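Local coordinates for bifunctional endo-1,4-beta-xylanase A (Neocallimastix patriciarum, PDB 2VG9), which catalyses the internal hydrolysis of 1,4-beta-xylosidic linkages in xylan, working as a family 11 glycoside hydrolase domain, at residues Y21-N26 with G51-R56; Y70-L75 with H171-D176; N90-V95 with N197-Q202. All coordinates share one frame; numbering follows the deposited sequence.

Interaction 1: Y21-N26 with G51-R56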
ATOM      1  N   TYR A  21      -9.001  -6.936  -5.201  1.00 11.65           N
ATOM      2  CA  TYR A  21      -8.946  -5.603  -5.779  1.00 12.21           C
ATOM      3  C   TYR A  21      -9.799  -4.671  -4.907  1.00 12.88           C
ATOM      4  O   TYR A  21     -10.772  -5.103  -4.292  1.00 12.45           O
ATOM      5  CB  TYR A  21      -9.380  -5.588  -7.266  1.00 12.13           C
ATOM      6  CG  TYR A  21     -10.859  -5.879  -7.499  1.00 14.59           C
ATOM      7  CD1 TYR A  21     -11.823  -4.865  -7.397  1.00 13.60           C
ATOM      8  CD2 TYR A  21     -11.289  -7.163  -7.851  1.00 11.98           C
ATOM      9  CE1 TYR A  21     -13.205  -5.136  -7.589  1.00 13.98           C
ATOM     10  CE2 TYR A  21     -12.672  -7.454  -8.050  1.00 13.95           C
ATOM     11  CZ  TYR A  21     -13.607  -6.444  -7.922  1.00 14.92           C
ATOM     12  OH  TYR A  21     -14.940  -6.724  -8.136  1.00 15.20           O
ATOM     13  N   GLU A  22      -9.409  -3.404  -4.847  1.00 12.99           N
ATOM     14  CA  GLU A  22     -10.137  -2.393  -4.094  1.00 15.48           C
ATOM     15  C   GLU A  22      -9.850  -1.024  -4.726  1.00 14.08           C
ATOM     16  O   GLU A  22      -8.684  -0.670  -4.950  1.00 13.05           O
ATOM     17  CB  GLU A  22      -9.706  -2.407  -2.614  1.00 15.18           C
ATOM     18  CG  GLU A  22     -10.216  -1.189  -1.824  1.00 18.99           C
ATOM     19  CD  GLU A  22     -10.090  -1.366  -0.313  1.00 21.16           C
ATOM     20  OE1 GLU A  22      -9.018  -1.827   0.156  1.00 26.09           O
ATOM     21  OE2 GLU A  22     -11.071  -1.011   0.409  1.00 29.22           O
ATOM     22  N   ILE A  23     -10.917  -0.287  -5.030  1.00 13.71           N
ATOM     23  CA  ILE A  23     -10.818   1.124  -5.445  1.00 13.19           C
ATOM     24  C   ILE A  23     -11.779   1.925  -4.559  1.00 13.55           C
ATOM     25  O   ILE A  23     -12.882   1.440  -4.246  1.00 12.81           O
ATOM     26  CB  ILE A  23     -11.134   1.310  -6.966  1.00 13.67           C
ATOM     27  CG1 ILE A  23     -10.976   2.785  -7.359  1.00 12.87           C
ATOM     28  CG2 ILE A  23     -12.537   0.627  -7.354  1.00 12.57           C
ATOM     29  CD1 ILE A  23     -11.043   3.096  -8.793  1.00  8.99           C
ATOM     30  N   TRP A  24     -11.354   3.117  -4.125  1.00 11.84           N
ATOM     31  CA  TRP A  24     -12.165   3.946  -3.238  1.00 12.38           C
ATOM     32  C   TRP A  24     -11.831   5.410  -3.477  1.00 12.57           C
ATOM     33  O   TRP A  24     -10.702   5.751  -3.884  1.00 11.46           O
ATOM     34  CB  TRP A  24     -11.935   3.537  -1.770  1.00 12.86           C
ATOM     35  CG  TRP A  24     -12.444   4.508  -0.741  1.00 14.90           C
ATOM     36  CD1 TRP A  24     -13.639   4.470  -0.071  1.00 15.28           C
ATOM     37  CD2 TRP A  24     -11.753   5.670  -0.259  1.00 13.92           C
ATOM     38  NE1 TRP A  24     -13.737   5.547   0.774  1.00 17.97           N
ATOM     39  CE2 TRP A  24     -12.586   6.290   0.684  1.00 17.02           C
ATOM     40  CE3 TRP A  24     -10.520   6.247  -0.554  1.00 14.55           C
ATOM     41  CZ2 TRP A  24     -12.211   7.455   1.351  1.00 16.46           C
ATOM     42  CZ3 TRP A  24     -10.155   7.398   0.095  1.00 13.94           C
ATOM     43  CH2 TRP A  24     -11.001   7.995   1.037  1.00 14.91           C
ATOM     44  N   THR A  25     -12.813   6.280  -3.249  1.00 13.56           N
ATOM     45  CA  THR A  25     -12.558   7.726  -3.260  1.00 13.75           C
ATOM     46  C   THR A  25     -13.409   8.443  -2.225  1.00 14.41           C
ATOM     47  O   THR A  25     -14.443   7.957  -1.806  1.00 13.24           O
ATOM     48  CB  THR A  25     -12.729   8.372  -4.672  1.00 14.41           C
ATOM     49  OG1 THR A  25     -12.181   9.708  -4.656  1.00 14.98           O
ATOM     50  CG2 THR A  25     -14.218   8.397  -5.083  1.00 12.33           C
ATOM     51  N   ASN A  26     -12.907   9.572  -1.748  1.00 16.30           N
ATOM     52  CA  ASN A  26     -13.729  10.545  -1.077  1.00 17.48           C
ATOM     53  C   ASN A  26     -13.501  11.832  -1.828  1.00 18.48           C
ATOM     54  O   ASN A  26     -12.403  12.414  -1.766  1.00 18.56           O
ATOM     55  CB  ASN A  26     -13.313  10.725   0.376  1.00 18.48           C
ATOM     56  CG  ASN A  26     -14.189  11.718   1.094  1.00 22.40           C
ATOM     57  OD1 ASN A  26     -15.270  11.369   1.545  1.00 26.93           O
ATOM     58  ND2 ASN A  26     -13.728  12.962   1.200  1.00 27.49           N
ATOM     59  N   GLY A  51      -9.581  15.986  -1.903  1.00 14.72           N
ATOM     60  CA  GLY A  51      -9.700  14.854  -2.832  1.00 13.85           C
ATOM     61  C   GLY A  51      -8.810  13.704  -2.390  1.00 13.28           C
ATOM     62  O   GLY A  51      -7.622  13.901  -2.085  1.00 13.26           O
ATOM     63  N   ASN A  52      -9.371  12.497  -2.366  1.00 13.29           N
ATOM     64  CA  ASN A  52      -8.661  11.310  -1.893  1.00 13.51           C
ATOM     65  C   ASN A  52      -9.065  10.072  -2.712  1.00 13.13           C
ATOM     66  O   ASN A  52     -10.264   9.828  -2.941  1.00 12.87           O
ATOM     67  CB  ASN A  52      -8.910  11.115  -0.377  1.00 14.39           C
ATOM     68  CG  ASN A  52      -7.874  10.228   0.296  1.00 16.16           C
ATOM     69  OD1 ASN A  52      -6.889   9.801  -0.322  1.00 18.97           O
ATOM     70  ND2 ASN A  52      -8.084   9.959   1.592  1.00 19.62           N
ATOM     71  N   PHE A  53      -8.068   9.315  -3.177  1.00 12.70           N
ATOM     72  CA  PHE A  53      -8.274   8.171  -4.088  1.00 12.98           C
ATOM     73  C   PHE A  53      -7.313   7.057  -3.729  1.00 13.59           C
ATOM     74  O   PHE A  53      -6.141   7.318  -3.377  1.00 13.58           O
ATOM     75  CB  PHE A  53      -8.005   8.585  -5.555  1.00 12.22           C
ATOM     76  CG  PHE A  53      -8.136   7.465  -6.559  1.00 12.15           C
ATOM     77  CD1 PHE A  53      -9.385   7.117  -7.076  1.00 12.21           C
ATOM     78  CD2 PHE A  53      -7.014   6.761  -7.001  1.00 11.33           C
ATOM     79  CE1 PHE A  53      -9.509   6.094  -8.013  1.00 12.13           C
ATOM     80  CE2 PHE A  53      -7.129   5.721  -7.939  1.00 10.75           C
ATOM     81  CZ  PHE A  53      -8.387   5.401  -8.451  1.00  9.27           C
ATOM     82  N   LEU A  54      -7.777   5.810  -3.867  1.00 13.14           N
ATOM     83  CA  LEU A  54      -6.863   4.669  -3.769  1.00 13.23           C
ATOM     84  C   LEU A  54      -7.286   3.568  -4.731  1.00 13.24           C
ATOM     85  O   LEU A  54      -8.485   3.395  -4.986  1.00 12.01           O
ATOM     86  CB  LEU A  54      -6.799   4.150  -2.323  1.00 13.68           C
ATOM     87  CG  LEU A  54      -8.030   3.490  -1.702  1.00 11.38           C
ATOM     88  CD1 LEU A  54      -8.107   1.957  -1.976  1.00 12.95           C
ATOM     89  CD2 LEU A  54      -8.077   3.785  -0.171  1.00 12.72           C
ATOM     90  N   ALA A  55      -6.296   2.846  -5.268  1.00 12.55           N
ATOM     91  CA  ALA A  55      -6.527   1.600  -6.046  1.00 12.00           C
ATOM     92  C   ALA A  55      -5.431   0.585  -5.728  1.00 11.18           C
ATOM     93  O   ALA A  55      -4.223   0.882  -5.821  1.00 11.68           O
ATOM     94  CB  ALA A  55      -6.591   1.868  -7.568  1.00 10.65           C
ATOM     95  N   ARG A  56      -5.839  -0.614  -5.370  1.00  9.64           N
ATOM     96  CA  ARG A  56      -4.877  -1.609  -4.914  1.00  9.96           C
ATOM     97  C   ARG A  56      -5.347  -3.019  -5.188  1.00  9.08           C
ATOM     98  O   ARG A  56      -6.552  -3.308  -5.179  1.00  9.25           O
ATOM     99  CB  ARG A  56      -4.618  -1.444  -3.429  1.00  9.52           C
ATOM    100  CG  ARG A  56      -5.844  -1.490  -2.595  1.00 12.34           C
ATOM    101  CD  ARG A  56      -5.528  -1.515  -1.088  1.00 17.70           C
ATOM    102  NE  ARG A  56      -5.146  -0.198  -0.588  1.00 19.65           N
ATOM    103  CZ  ARG A  56      -5.741   0.460   0.399  1.00 15.77           C
ATOM    104  NH1 ARG A  56      -6.788  -0.047   1.045  1.00 16.79           N
ATOM    105  NH2 ARG A  56      -5.274   1.642   0.733  1.00 14.27           N
TER
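W24 meets N52 at its ring edge: CG of N52 lies in the indole plane, 3.6 Å from CZ3 of W24, and amide and ring stand nearly perpendicular, at 88°. The two strands are antiparallel neighbours in the large curved sheet of the GH11 beta jelly roll. One face of the indole carries the backbone N of N26, nearer the rim. The R56 guanidinium has CD1 of L54 over the centre of one face, while E22 OE1 lies at its edge and accepts a hydrogen bond from R56 NH1 at 3.0 Å, part of a salt bridge; NH1 comes from above the carboxylate plane. The F53 ring has CB of T25 at its edge.

E22, W24, N26, N52, L54 and R56 share one sheet face. I23, T25, F53 and A55 occupy the other, where strand 2-5 packs on the first three and W44 stacks on F53. There CD1 of I23 touches F53 CE1 at 3.5 Å.

L54 CG sits between backbone N and carbonyl carbon (chi1 67°), letting CD2 reach W24 CE3 at 3.5 Å. At the N52 end T25 OG1 (2.6 Å) and N26 N (2.9 Å) grip N52 O from opposite faces of its plane.

Interaction 2: Y70-L75 with H171-D176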
ATOM      1  N   TYR A  70       6.318 -16.036   8.178  1.00 14.74           N
ATOM      2  CA  TYR A  70       6.489 -16.449   6.774  1.00 14.91           C
ATOM      3  C   TYR A  70       7.979 -16.357   6.413  1.00 15.38           C
ATOM      4  O   TYR A  70       8.611 -15.286   6.579  1.00 15.81           O
ATOM      5  CB  TYR A  70       5.643 -15.562   5.875  1.00 14.07           C
ATOM      6  CG  TYR A  70       4.170 -15.693   6.128  1.00 13.49           C
ATOM      7  CD1 TYR A  70       3.404 -16.638   5.424  1.00 12.09           C
ATOM      8  CD2 TYR A  70       3.526 -14.870   7.060  1.00 13.00           C
ATOM      9  CE1 TYR A  70       2.018 -16.754   5.647  1.00 12.14           C
ATOM     10  CE2 TYR A  70       2.154 -14.996   7.302  1.00 12.49           C
ATOM     11  CZ  TYR A  70       1.417 -15.932   6.593  1.00 12.86           C
ATOM     12  OH  TYR A  70       0.084 -16.034   6.834  1.00 14.18           O
ATOM     13  N   ASP A  71       8.539 -17.469   5.933  1.00 15.76           N
ATOM     14  CA  ASP A  71       9.979 -17.560   5.648  1.00 15.87           C
ATOM     15  C   ASP A  71      10.416 -16.580   4.580  1.00 15.21           C
ATOM     16  O   ASP A  71      11.450 -15.922   4.721  1.00 14.05           O
ATOM     17  CB  ASP A  71      10.373 -18.980   5.243  1.00 18.32           C
ATOM     18  CG  ASP A  71      10.519 -19.918   6.452  1.00 21.27           C
ATOM     19  OD1 ASP A  71      10.717 -19.437   7.595  1.00 24.64           O
ATOM     20  OD2 ASP A  71      10.433 -21.144   6.247  1.00 25.83           O
ATOM     21  N   TYR A  72       9.610 -16.478   3.520  1.00 13.54           N
ATOM     22  CA  TYR A  72       9.921 -15.608   2.400  1.00 12.89           C
ATOM     23  C   TYR A  72       8.624 -15.057   1.819  1.00 12.82           C
ATOM     24  O   TYR A  72       7.667 -15.803   1.619  1.00 12.94           O
ATOM     25  CB  TYR A  72      10.725 -16.367   1.319  1.00 12.91           C
ATOM     26  CG  TYR A  72      11.303 -15.454   0.277  1.00 12.27           C
ATOM     27  CD1 TYR A  72      12.596 -14.954   0.413  1.00 12.46           C
ATOM     28  CD2 TYR A  72      10.548 -15.073  -0.845  1.00 10.83           C
ATOM     29  CE1 TYR A  72      13.138 -14.099  -0.542  1.00 12.60           C
ATOM     30  CE2 TYR A  72      11.089 -14.215  -1.831  1.00 13.05           C
ATOM     31  CZ  TYR A  72      12.382 -13.727  -1.661  1.00 13.98           C
ATOM     32  OH  TYR A  72      12.936 -12.854  -2.589  1.00 11.74           O
ATOM     33  N   ILE A  73       8.580 -13.744   1.582  1.00 11.32           N
ATOM     34  CA  ILE A  73       7.443 -13.137   0.874  1.00 11.06           C
ATOM     35  C   ILE A  73       8.065 -12.278  -0.221  1.00 10.62           C
ATOM     36  O   ILE A  73       8.849 -11.378   0.065  1.00  9.94           O
ATOM     37  CB  ILE A  73       6.502 -12.303   1.793  1.00 10.97           C
ATOM     38  CG1 ILE A  73       5.965 -13.135   2.975  1.00 11.72           C
ATOM     39  CG2 ILE A  73       5.320 -11.654   0.943  1.00  9.95           C
ATOM     40  CD1 ILE A  73       5.177 -12.265   4.035  1.00 11.72           C
ATOM     41  N   GLY A  74       7.759 -12.609  -1.474  1.00 10.65           N
ATOM     42  CA  GLY A  74       8.259 -11.832  -2.614  1.00 11.01           C
ATOM     43  C   GLY A  74       7.146 -11.047  -3.302  1.00 10.88           C
ATOM     44  O   GLY A  74       5.983 -11.503  -3.354  1.00 11.01           O
ATOM     45  N   LEU A  75       7.487  -9.868  -3.819  1.00 10.11           N
ATOM     46  CA  LEU A  75       6.566  -9.114  -4.684  1.00  9.99           C
ATOM     47  C   LEU A  75       7.370  -8.584  -5.860  1.00  9.57           C
ATOM     48  O   LEU A  75       8.382  -7.898  -5.664  1.00  9.09           O
ATOM     49  CB  LEU A  75       5.830  -7.971  -3.934  1.00 10.24           C
ATOM     50  CG  LEU A  75       4.759  -7.128  -4.706  1.00  9.81           C
ATOM     51  CD1 LEU A  75       3.679  -6.589  -3.770  1.00  9.45           C
ATOM     52  CD2 LEU A  75       5.381  -5.935  -5.451  1.00  8.09           C
ATOM     53  N   HIS A 171      11.955  -6.106  -8.013  1.00  8.26           N
ATOM     54  CA  HIS A 171      11.686  -7.130  -7.014  1.00  8.09           C
ATOM     55  C   HIS A 171      11.732  -6.535  -5.609  1.00  7.81           C
ATOM     56  O   HIS A 171      12.636  -5.757  -5.301  1.00  8.19           O
ATOM     57  CB  HIS A 171      12.753  -8.208  -7.087  1.00  8.85           C
ATOM     58  CG  HIS A 171      12.611  -9.228  -6.005  1.00  7.98           C
ATOM     59  ND1 HIS A 171      13.282  -9.132  -4.803  1.00 13.10           N
ATOM     60  CD2 HIS A 171      11.798 -10.307  -5.904  1.00  3.45           C
ATOM     61  CE1 HIS A 171      12.924 -10.143  -4.025  1.00  9.23           C
ATOM     62  NE2 HIS A 171      12.021 -10.859  -4.665  1.00 11.24           N
ATOM     63  N   ILE A 172      10.745  -6.871  -4.781  1.00  7.61           N
ATOM     64  CA  ILE A 172      10.765  -6.506  -3.364  1.00  7.51           C
ATOM     65  C   ILE A 172      10.683  -7.776  -2.508  1.00  7.12           C
ATOM     66  O   ILE A 172       9.739  -8.572  -2.624  1.00  6.63           O
ATOM     67  CB  ILE A 172       9.590  -5.555  -2.988  1.00  8.66           C
ATOM     68  CG1 ILE A 172       9.632  -4.265  -3.864  1.00  7.46           C
ATOM     69  CG2 ILE A 172       9.531  -5.292  -1.426  1.00  7.03           C
ATOM     70  CD1 ILE A 172       8.380  -3.435  -3.798  1.00  4.93           C
ATOM     71  N   THR A 173      11.690  -7.950  -1.658  1.00  7.32           N
ATOM     72  CA  THR A 173      11.646  -8.959  -0.614  1.00  7.72           C
ATOM     73  C   THR A 173      10.888  -8.391   0.580  1.00  8.66           C
ATOM     74  O   THR A 173      11.478  -7.904   1.564  1.00  8.84           O
ATOM     75  CB  THR A 173      13.050  -9.461  -0.220  1.00  7.50           C
ATOM     76  OG1 THR A 173      13.830  -9.652  -1.413  1.00  7.77           O
ATOM     77  CG2 THR A 173      12.950 -10.772   0.620  1.00  3.92           C
ATOM     78  N   VAL A 174       9.563  -8.471   0.475  1.00 10.01           N
ATOM     79  CA  VAL A 174       8.646  -7.942   1.467  1.00  9.67           C
ATOM     80  C   VAL A 174       9.013  -8.471   2.879  1.00 10.66           C
ATOM     81  O   VAL A 174       9.019  -7.708   3.856  1.00 10.68           O
ATOM     82  CB  VAL A 174       7.176  -8.304   1.091  1.00 11.06           C
ATOM     83  CG1 VAL A 174       6.210  -7.925   2.199  1.00  9.95           C
ATOM     84  CG2 VAL A 174       6.764  -7.598  -0.255  1.00  9.19           C
ATOM     85  N   SER A 175       9.371  -9.754   2.978  1.00 10.05           N
ATOM     86  CA  SER A 175       9.736 -10.338   4.280  1.00 10.19           C
ATOM     87  C   SER A 175      10.982  -9.691   4.915  1.00  9.81           C
ATOM     88  O   SER A 175      11.123  -9.721   6.134  1.00  9.86           O
ATOM     89  CB  SER A 175       9.930 -11.871   4.146  1.00 10.27           C
ATOM     90  OG  SER A 175      10.686 -12.215   2.983  1.00  9.69           O
ATOM     91  N   ASP A 176      11.884  -9.124   4.100  1.00 10.46           N
ATOM     92  CA  ASP A 176      13.093  -8.421   4.590  1.00 10.88           C
ATOM     93  C   ASP A 176      12.745  -7.054   5.248  1.00 11.05           C
ATOM     94  O   ASP A 176      13.362  -6.665   6.230  1.00 12.01           O
ATOM     95  CB  ASP A 176      14.112  -8.208   3.455  1.00 11.27           C
ATOM     96  CG  ASP A 176      15.006  -9.406   3.219  1.00 12.55           C
ATOM     97  OD1 ASP A 176      14.790 -10.458   3.876  1.00 12.96           O
ATOM     98  OD2 ASP A 176      15.919  -9.281   2.355  1.00 11.15           O
TER
HETATM   99  O   HOH W   1      15.430 -12.196  -2.333  1.00 26.30           O
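L75 and I172 form the regular part of this contact, an antiparallel hydrogen-bonded pair. I172 N donates a hydrogen bond to L75 O at 2.7 Å, and L75 N answers with a bond to I172 O. Beyond this pair the second chain leaves the strand: T173 is the centre of an inverse gamma turn and sits at the N-cap position of helix 174-182.

Past the turn a side chain takes over the bonding. The hydroxyl of S175, with OG between backbone N and carbonyl carbon (chi1 44°), faces back across the contact and receives the N-H of I73 at 3.0 Å, almost straight at 164°. The return bond, from S175 N to I73 O, is weak.

The apolar contacts cluster on V174. Its CB rests against CG2 of I73 at 3.8 Å, and its CG2 meets CB of L75 at the same distance. V194 of strand 190-200 lies against both L75 and V174, extending this core. Away from that cluster, CG2 of T173 touches Y72 CE1 at 3.5 Å.

On the polar side a water in the plane of the Y72 ring is hydrogen-bonded to Y72 OH. The same water donates to OG1 of T173, an oxygen that is also bonded to D133.

The whole is the edge of the smaller jelly-roll sheet, where outermost strand 169-173 turns at T173 into the single helix characteristic of family 11 xylanases.

Interaction 3: N90-V95 with N197-Q202. With ACT (acetate ion), chain D.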
ATOM      1  N   ASN A  90      -0.485  15.071  -3.821  1.00  9.27           N
ATOM      2  CA  ASN A  90       0.587  14.094  -3.850  1.00  9.43           C
ATOM      3  C   ASN A  90       0.035  12.718  -4.194  1.00  9.45           C
ATOM      4  O   ASN A  90      -1.183  12.524  -4.328  1.00  8.67           O
ATOM      5  CB  ASN A  90       1.318  14.085  -2.506  1.00  9.59           C
ATOM      6  CG  ASN A  90       0.405  13.780  -1.335  1.00 11.87           C
ATOM      7  OD1 ASN A  90       0.044  12.630  -1.118  1.00  9.06           O
ATOM      8  ND2 ASN A  90       0.074  14.816  -0.536  1.00 14.95           N
ATOM      9  N   SER A  91       0.935  11.775  -4.402  1.00  9.04           N
ATOM     10  CA  SER A  91       0.518  10.414  -4.631  1.00  9.25           C
ATOM     11  C   SER A  91       1.707   9.507  -4.352  1.00  9.44           C
ATOM     12  O   SER A  91       2.849   9.972  -4.198  1.00  9.38           O
ATOM     13  CB  SER A  91      -0.058  10.219  -6.049  1.00  9.13           C
ATOM     14  OG  SER A  91       0.875  10.564  -7.039  1.00 10.53           O
ATOM     15  N   ARG A  92       1.432   8.211  -4.260  1.00  9.04           N
ATOM     16  CA  ARG A  92       2.475   7.245  -4.037  1.00  8.66           C
ATOM     17  C   ARG A  92       2.115   5.921  -4.684  1.00  8.77           C
ATOM     18  O   ARG A  92       0.926   5.581  -4.853  1.00  8.32           O
ATOM     19  CB  ARG A  92       2.670   7.035  -2.541  1.00 10.17           C
ATOM     20  CG  ARG A  92       1.524   6.275  -1.867  1.00 12.77           C
ATOM     21  CD  ARG A  92       1.746   6.221  -0.358  1.00 17.19           C
ATOM     22  NE  ARG A  92       1.451   7.531   0.199  1.00 18.87           N
ATOM     23  CZ  ARG A  92       1.214   7.792   1.483  1.00 20.97           C
ATOM     24  NH1 ARG A  92       1.249   6.834   2.409  1.00 21.07           N
ATOM     25  NH2 ARG A  92       0.956   9.036   1.840  1.00 19.16           N
ATOM     26  N   LEU A  93       3.158   5.179  -5.036  1.00  8.03           N
ATOM     27  CA  LEU A  93       3.039   3.780  -5.449  1.00  8.70           C
ATOM     28  C   LEU A  93       3.828   2.951  -4.420  1.00  9.15           C
ATOM     29  O   LEU A  93       5.049   3.154  -4.227  1.00  8.94           O
ATOM     30  CB  LEU A  93       3.645   3.603  -6.842  1.00  8.41           C
ATOM     31  CG  LEU A  93       3.631   2.233  -7.525  1.00  9.12           C
ATOM     32  CD1 LEU A  93       2.214   1.800  -7.795  1.00  9.13           C
ATOM     33  CD2 LEU A  93       4.477   2.311  -8.838  1.00  8.72           C
ATOM     34  N   CYS A  94       3.129   2.025  -3.764  1.00  9.32           N
ATOM     35  CA  CYS A  94       3.710   1.324  -2.631  1.00  8.86           C
ATOM     36  C   CYS A  94       3.175  -0.087  -2.435  1.00  8.62           C
ATOM     37  O   CYS A  94       2.066  -0.405  -2.848  1.00  8.89           O
ATOM     38  CB  CYS A  94       3.503   2.147  -1.337  1.00  8.45           C
ATOM     39  SG  CYS A  94       1.767   2.390  -0.876  1.00 10.44           S
ATOM     40  N   VAL A  95       3.961  -0.931  -1.779  1.00  8.46           N
ATOM     41  CA  VAL A  95       3.423  -2.176  -1.217  1.00  8.66           C
ATOM     42  C   VAL A  95       2.645  -1.741   0.013  1.00  8.97           C
ATOM     43  O   VAL A  95       3.053  -0.785   0.718  1.00  9.13           O
ATOM     44  CB  VAL A  95       4.520  -3.161  -0.754  1.00  9.45           C
ATOM     45  CG1 VAL A  95       3.942  -4.501  -0.282  1.00  6.58           C
ATOM     46  CG2 VAL A  95       5.588  -3.380  -1.821  1.00  9.45           C
ATOM     47  N   ASN A 197      -0.275  -0.736  -4.211  1.00  9.34           N
ATOM     48  CA  ASN A 197      -1.257   0.314  -3.955  1.00 10.42           C
ATOM     49  C   ASN A 197      -0.855   1.627  -4.638  1.00 10.53           C
ATOM     50  O   ASN A 197       0.273   2.054  -4.513  1.00 11.58           O
ATOM     51  CB  ASN A 197      -1.337   0.500  -2.417  1.00  9.64           C
ATOM     52  CG  ASN A 197      -2.194   1.701  -1.986  1.00 11.98           C
ATOM     53  OD1 ASN A 197      -3.365   1.766  -2.275  1.00 13.64           O
ATOM     54  ND2 ASN A 197      -1.598   2.623  -1.233  1.00 16.52           N
ATOM     55  N   ALA A 198      -1.773   2.221  -5.385  1.00 11.61           N
ATOM     56  CA  ALA A 198      -1.628   3.554  -5.957  1.00 11.62           C
ATOM     57  C   ALA A 198      -2.590   4.434  -5.193  1.00 12.41           C
ATOM     58  O   ALA A 198      -3.798   4.161  -5.196  1.00 13.48           O
ATOM     59  CB  ALA A 198      -1.988   3.544  -7.473  1.00 11.22           C
ATOM     60  N   GLU A 199      -2.092   5.450  -4.488  1.00 11.84           N
ATOM     61  CA  GLU A 199      -3.015   6.409  -3.857  1.00 13.82           C
ATOM     62  C   GLU A 199      -2.659   7.862  -4.175  1.00 12.72           C
ATOM     63  O   GLU A 199      -1.486   8.172  -4.460  1.00 13.20           O
ATOM     64  CB  GLU A 199      -3.176   6.171  -2.344  1.00 13.41           C
ATOM     65  CG  GLU A 199      -1.872   6.171  -1.535  1.00 17.64           C
ATOM     66  CD  GLU A 199      -2.067   5.701  -0.079  1.00 18.74           C
ATOM     67  OE1 GLU A 199      -1.820   6.492   0.855  1.00 27.17           O
ATOM     68  OE2 GLU A 199      -2.512   4.564   0.146  1.00 23.47           O
ATOM     69  N   GLY A 200      -3.668   8.736  -4.100  1.00 12.09           N
ATOM     70  CA  GLY A 200      -3.531  10.135  -4.440  1.00 11.79           C
ATOM     71  C   GLY A 200      -4.348  11.027  -3.518  1.00 12.60           C
ATOM     72  O   GLY A 200      -5.518  10.726  -3.227  1.00 13.46           O
ATOM     73  N   TRP A 201      -3.722  12.107  -3.052  1.00 10.96           N
ATOM     74  CA  TRP A 201      -4.361  13.120  -2.236  1.00 11.79           C
ATOM     75  C   TRP A 201      -4.314  14.442  -2.990  1.00 11.36           C
ATOM     76  O   TRP A 201      -3.218  14.910  -3.346  1.00 10.55           O
ATOM     77  CB  TRP A 201      -3.622  13.274  -0.919  1.00 11.54           C
ATOM     78  CG  TRP A 201      -4.130  14.407  -0.051  1.00 13.11           C
ATOM     79  CD1 TRP A 201      -3.533  15.637   0.163  1.00 14.19           C
ATOM     80  CD2 TRP A 201      -5.311  14.396   0.750  1.00 14.62           C
ATOM     81  NE1 TRP A 201      -4.293  16.389   1.035  1.00 12.70           N
ATOM     82  CE2 TRP A 201      -5.378  15.644   1.422  1.00 15.96           C
ATOM     83  CE3 TRP A 201      -6.306  13.438   0.997  1.00 14.84           C
ATOM     84  CZ2 TRP A 201      -6.425  15.968   2.283  1.00 15.80           C
ATOM     85  CZ3 TRP A 201      -7.340  13.759   1.861  1.00 13.71           C
ATOM     86  CH2 TRP A 201      -7.389  15.016   2.499  1.00 15.01           C
ATOM     87  N   GLN A 202      -5.484  15.024  -3.266  1.00 10.74           N
ATOM     88  CA  GLN A 202      -5.563  16.321  -3.971  1.00 10.58           C
ATOM     89  C   GLN A 202      -4.716  16.283  -5.265  1.00 10.55           C
ATOM     90  O   GLN A 202      -4.022  17.234  -5.617  1.00 10.77           O
ATOM     91  CB  GLN A 202      -5.173  17.496  -3.034  1.00 10.46           C
ATOM     92  CG  GLN A 202      -6.135  17.656  -1.842  1.00 10.02           C
ATOM     93  CD  GLN A 202      -5.765  18.772  -0.861  1.00 11.94           C
ATOM     94  OE1 GLN A 202      -4.706  19.436  -0.969  1.00 14.09           O
ATOM     95  NE2 GLN A 202      -6.625  18.974   0.123  1.00  7.65           N
TER
HETATM   96  C   ACT D1220      -0.361  16.328   3.258  1.00 45.70           C
HETATM   97  O   ACT D1220      -0.594  16.350   4.500  1.00 45.89           O
HETATM   98  OXT ACT D1220      -0.894  15.390   2.610  1.00 45.42           O
HETATM   99  CH3 ACT D1220       0.505  17.353   2.581  1.00 45.14           C
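R92 and E199 lie side by side, both side chains leaving the same face of the sheet and pointing the same way. From CB of R92 the chain turns to put CG between backbone N and carbonyl carbon (chi1 71°), bringing it to 3.4 Å from CG of E199. CD passes the same CG at 3.8 Å. The bend at chi3 (75°) then folds the guanidinium over the carboxylate: NE, CZ and NH1 all come near OE1 of E199, which sits 3.3 Å above the guanidinium plane, over its centre. No N-H points at that oxygen, so this salt bridge acts through charge alone. A leucine in place of R92 would probably leave OE1 of E199 without the positive charge facing it, although N197 would still hold OE2.

That other oxygen has its own partner. N197 ND2 uses both its hydrogens, one for E199 OE2 at 2.6 Å and one for C94 SG at 3.4 Å, the latter nearly straight at 170° and in the amide plane. OD1 of N197 is held by R56, which also fixes the amide's orientation.

At the far end OD1 of N90 lies 3.7 Å from CB of W201, and ND2 of N90 makes a weak bond to an acetate, probably from the crystallisation liquor. W201 N and O both pair with N90 where the chain turns its corner.

Paired antiparallel strands with R92, E199 and N197 gathered on one face are in keeping with the curved sheet that forms the substrate cleft of GH11 xylanases.

Overall arrangement
Interactions 1 and 3 are neighbours in the large sheet, their centres about 9 Å apart. Strand 52-60 lies beside strand 190-200, so the two contacts join into a run of four strands, 19-26, 52-60, 190-200 and 89-100, with probable backbone hydrogen bonds such as A55 N to A198 O linking them. Interaction 2 sits on the other sheet and the helix, about 25 Å from interaction 1 and 21 Å from interaction 3, centre to centre. V95 bridges the gap, packing against L75, I172 and V174. Along the chain interaction 1 closes first; interactions 2 and 3 then interlace, each pairing a first-half strand with a last-quarter segment, in two different sheets.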